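Local structure of appr-1-p processing domain protein (Thermus aquaticus Y51MC23, 5M31) at residues A[72-77]-A[81-86]. The protein belongs to the macro domain family, whose compact alpha/beta fold packs helices on both faces of a central, mostly parallel beta-sheet. Numbering follows the deposited sequence.
Sequences VYDRGP and PRYIFN
Val72 lays its CG2 methyl over one face of the Phe85 ring, 3.9 Å from the centroid, a CH-pi contact within a non-hydrogen-bonded antiparallel pair. With CG1 anti to the backbone N (chi1 178°), the other methyl turns to Tyr83, where Val72 CG1 lies 3.8 Å from CD1. At the next register position, side chains on the other face, two nearly straight backbone hydrogen bonds join Tyr73 N to Ile84 O and Ile84 N to Tyr73 O, each 2.9 Å. Tyr83, Ile84 and Phe85 are buried; the turn end is polar, with Pro77 exposed. There Arg82, extended from CG to NE, grips the Asp74 carboxylate side-on: NE donates to OD1 at 2.9 Å, syn but 31° out of the carboxylate plane, and NH2 to OD2 at 3.0 Å. Gly76 N reaches Asp74 OD1 from the opposite face of that plane, closing an Asx turn, so three bonds fix the carboxylate's rotation. Tyr83 OH sits over the centre of one Arg82 guanidinium face, Pro77 CA near the rim of the other. Arg75, bent at chi3, hydrogen-bonds through NH2 to Pro81 O. In the macro domain sheet strand 71-74 is outermost, and strand 83-88 adjoins strand 26-31. Val72 and Phe85 pack against helix 99-116, Tyr73 and Ile84 against helix 50-61.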
ATOM      1  N   VAL A  72       3.832  -0.036  -8.671  1.00 18.77           N
ATOM      2  CA  VAL A  72       2.499   0.395  -9.031  1.00 19.65           C
ATOM      3  C   VAL A  72       2.022  -0.331 -10.262  1.00 19.91           C
ATOM      4  O   VAL A  72       2.788  -0.476 -11.254  1.00 22.12           O
ATOM      5  CB  VAL A  72       2.440   1.919  -9.291  1.00 21.19           C
ATOM      6  CG1 VAL A  72       1.034   2.320  -9.718  1.00 21.95           C
ATOM      7  CG2 VAL A  72       2.803   2.680  -8.045  1.00 21.61           C
ATOM      8  N   TYR A  73       0.816  -0.861 -10.194  1.00 18.91           N
ATOM      9  CA  TYR A  73       0.155  -1.450 -11.361  1.00 20.11           C
ATOM     10  C   TYR A  73      -1.029  -0.564 -11.781  1.00 20.31           C
ATOM     11  O   TYR A  73      -1.846  -0.171 -10.921  1.00 19.43           O
ATOM     12  CB  TYR A  73      -0.328  -2.879 -11.083  1.00 20.66           C
ATOM     13  CG  TYR A  73      -0.978  -3.541 -12.265  1.00 22.38           C
ATOM     14  CD1 TYR A  73      -0.211  -3.913 -13.406  1.00 23.28           C
ATOM     15  CD2 TYR A  73      -2.374  -3.701 -12.344  1.00 22.65           C
ATOM     16  CE1 TYR A  73      -0.810  -4.505 -14.490  1.00 24.88           C
ATOM     17  CE2 TYR A  73      -2.957  -4.300 -13.442  1.00 24.62           C
ATOM     18  CZ  TYR A  73      -2.193  -4.645 -14.525  1.00 25.63           C
ATOM     19  OH  TYR A  73      -2.775  -5.250 -15.603  1.00 28.65           O
ATOM     20  N   ASP A  74      -1.076  -0.216 -13.067  1.00 21.58           N
ATOM     21  CA  ASP A  74      -2.136   0.603 -13.631  1.00 22.47           C
ATOM     22  C   ASP A  74      -3.178  -0.286 -14.314  1.00 23.30           C
ATOM     23  O   ASP A  74      -2.891  -0.942 -15.331  1.00 24.21           O
ATOM     24  CB  ASP A  74      -1.520   1.556 -14.667  1.00 23.79           C
ATOM     25  CG  ASP A  74      -2.531   2.554 -15.256  1.00 24.82           C
ATOM     26  OD1 ASP A  74      -3.719   2.529 -14.916  1.00 24.19           O
ATOM     27  OD2 ASP A  74      -2.081   3.391 -16.068  1.00 25.48           O
ATOM     28  N   ARG A  75      -4.404  -0.277 -13.800  1.00 22.89           N
ATOM     29  CA  ARG A  75      -5.438  -1.112 -14.361  1.00 23.98           C
ATOM     30  C   ARG A  75      -6.089  -0.439 -15.562  1.00 25.52           C
ATOM     31  O   ARG A  75      -6.915  -1.026 -16.236  1.00 27.26           O
ATOM     32  CB  ARG A  75      -6.476  -1.440 -13.300  1.00 23.45           C
ATOM     33  CG  ARG A  75      -5.915  -2.195 -12.094  1.00 22.53           C
ATOM     34  CD  ARG A  75      -6.977  -2.430 -11.040  1.00 22.21           C
ATOM     35  NE  ARG A  75      -7.990  -3.384 -11.492  1.00 23.90           N
ATOM     36  CZ  ARG A  75      -9.301  -3.259 -11.340  1.00 24.48           C
ATOM     37  NH1 ARG A  75     -10.122  -4.205 -11.794  1.00 26.02           N
ATOM     38  NH2 ARG A  75      -9.829  -2.198 -10.719  1.00 24.21           N
ATOM     39  N   GLY A  76      -5.724   0.797 -15.815  1.00 25.98           N
ATOM     40  CA  GLY A  76      -6.228   1.509 -16.983  1.00 27.85           C
ATOM     41  C   GLY A  76      -7.079   2.705 -16.600  1.00 27.96           C
ATOM     42  O   GLY A  76      -7.583   2.802 -15.497  1.00 26.92           O
ATOM     43  N   PRO A  77      -7.176   3.674 -17.508  1.00 29.65           N
ATOM     44  CA  PRO A  77      -7.825   4.924 -17.171  1.00 30.11           C
ATOM     45  C   PRO A  77      -9.301   4.816 -16.847  1.00 30.06           C
ATOM     46  O   PRO A  77      -9.857   5.783 -16.329  1.00 31.64           O
ATOM     47  CB  PRO A  77      -7.594   5.790 -18.421  1.00 31.70           C
ATOM     48  CG  PRO A  77      -7.353   4.801 -19.500  1.00 32.98           C
ATOM     49  CD  PRO A  77      -6.615   3.684 -18.868  1.00 31.48           C
ATOM     50  N   PRO A  81     -10.470   0.534  -8.501  1.00 21.93           N
ATOM     51  CA  PRO A  81      -9.365   1.492  -8.468  1.00 21.42           C
ATOM     52  C   PRO A  81      -8.528   1.433  -9.708  1.00 21.62           C
ATOM     53  O   PRO A  81      -8.415   0.374 -10.348  1.00 22.32           O
ATOM     54  CB  PRO A  81      -8.542   1.030  -7.273  1.00 20.95           C
ATOM     55  CG  PRO A  81      -8.831  -0.440  -7.240  1.00 21.07           C
ATOM     56  CD  PRO A  81     -10.254  -0.561  -7.534  1.00 22.09           C
ATOM     57  N   ARG A  82      -7.988   2.576 -10.116  1.00 21.78           N
ATOM     58  CA  ARG A  82      -7.120   2.570 -11.285  1.00 22.17           C
ATOM     59  C   ARG A  82      -5.753   1.947 -10.950  1.00 20.67           C
ATOM     60  O   ARG A  82      -5.174   1.256 -11.805  1.00 21.36           O
ATOM     61  CB  ARG A  82      -6.945   3.970 -11.852  1.00 23.35           C
ATOM     62  CG  ARG A  82      -5.869   3.977 -12.866  1.00 24.16           C
ATOM     63  CD  ARG A  82      -5.896   5.228 -13.721  1.00 26.00           C
ATOM     64  NE  ARG A  82      -4.932   5.118 -14.792  1.00 26.97           N
ATOM     65  CZ  ARG A  82      -4.603   6.094 -15.620  1.00 29.22           C
ATOM     66  NH1 ARG A  82      -5.291   7.243 -15.635  1.00 30.26           N
ATOM     67  NH2 ARG A  82      -3.677   5.857 -16.519  1.00 30.60           N
ATOM     68  N   TYR A  83      -5.231   2.250  -9.766  1.00 19.42           N
ATOM     69  CA  TYR A  83      -3.869   1.825  -9.381  1.00 18.37           C
ATOM     70  C   TYR A  83      -3.885   0.943  -8.185  1.00 17.95           C
ATOM     71  O   TYR A  83      -4.620   1.188  -7.212  1.00 17.82           O
ATOM     72  CB  TYR A  83      -2.997   3.035  -9.055  1.00 18.51           C
ATOM     73  CG  TYR A  83      -2.872   4.055 -10.166  1.00 20.06           C
ATOM     74  CD1 TYR A  83      -2.118   3.808 -11.282  1.00 21.17           C
ATOM     75  CD2 TYR A  83      -3.544   5.240 -10.080  1.00 21.60           C
ATOM     76  CE1 TYR A  83      -1.977   4.755 -12.274  1.00 23.02           C
ATOM     77  CE2 TYR A  83      -3.475   6.176 -11.100  1.00 22.89           C
ATOM     78  CZ  TYR A  83      -2.672   5.925 -12.179  1.00 23.58           C
ATOM     79  OH  TYR A  83      -2.569   6.882 -13.207  1.00 26.37           O
ATOM     80  N   ILE A  84      -3.021  -0.066  -8.246  1.00 17.70           N
ATOM     81  CA  ILE A  84      -2.632  -0.870  -7.073  1.00 17.01           C
ATOM     82  C   ILE A  84      -1.191  -0.537  -6.712  1.00 16.41           C
ATOM     83  O   ILE A  84      -0.343  -0.619  -7.580  1.00 16.78           O
ATOM     84  CB  ILE A  84      -2.748  -2.358  -7.350  1.00 17.20           C
ATOM     85  CG1 ILE A  84      -4.136  -2.742  -7.891  1.00 18.46           C
ATOM     86  CG2 ILE A  84      -2.464  -3.137  -6.035  1.00 17.04           C
ATOM     87  CD1 ILE A  84      -5.264  -2.467  -6.961  1.00 18.41           C
ATOM     88  N   PHE A  85      -0.971   0.019  -5.504  1.00 15.93           N
ATOM     89  CA  PHE A  85       0.340   0.421  -5.028  1.00 16.33           C
ATOM     90  C   PHE A  85       0.832  -0.712  -4.113  1.00 15.35           C
ATOM     91  O   PHE A  85       0.316  -0.832  -2.989  1.00 15.15           O
ATOM     92  CB  PHE A  85       0.274   1.663  -4.201  1.00 17.56           C
ATOM     93  CG  PHE A  85       0.213   2.980  -4.997  1.00 18.35           C
ATOM     94  CD1 PHE A  85      -0.530   3.143  -6.131  1.00 21.59           C
ATOM     95  CD2 PHE A  85       0.797   4.096  -4.464  1.00 20.07           C
ATOM     96  CE1 PHE A  85      -0.591   4.417  -6.794  1.00 21.41           C
ATOM     97  CE2 PHE A  85       0.730   5.346  -5.076  1.00 20.35           C
ATOM     98  CZ  PHE A  85       0.055   5.491  -6.268  1.00 20.95           C
ATOM     99  N   ASN A  86       1.757  -1.511  -4.629  1.00 15.30           N
ATOM    100  CA  ASN A  86       2.236  -2.710  -3.935  1.00 15.29           C
ATOM    101  C   ASN A  86       3.423  -2.242  -3.096  1.00 15.41           C
ATOM    102  O   ASN A  86       4.479  -1.956  -3.622  1.00 15.79           O
ATOM    103  CB  ASN A  86       2.585  -3.827  -4.901  1.00 15.63           C
ATOM    104  CG  ASN A  86       1.397  -4.323  -5.712  1.00 15.91           C
ATOM    105  OD1 ASN A  86       0.555  -5.097  -5.224  1.00 15.85           O
ATOM    106  ND2 ASN A  86       1.261  -3.785  -6.972  1.00 16.28           N
TER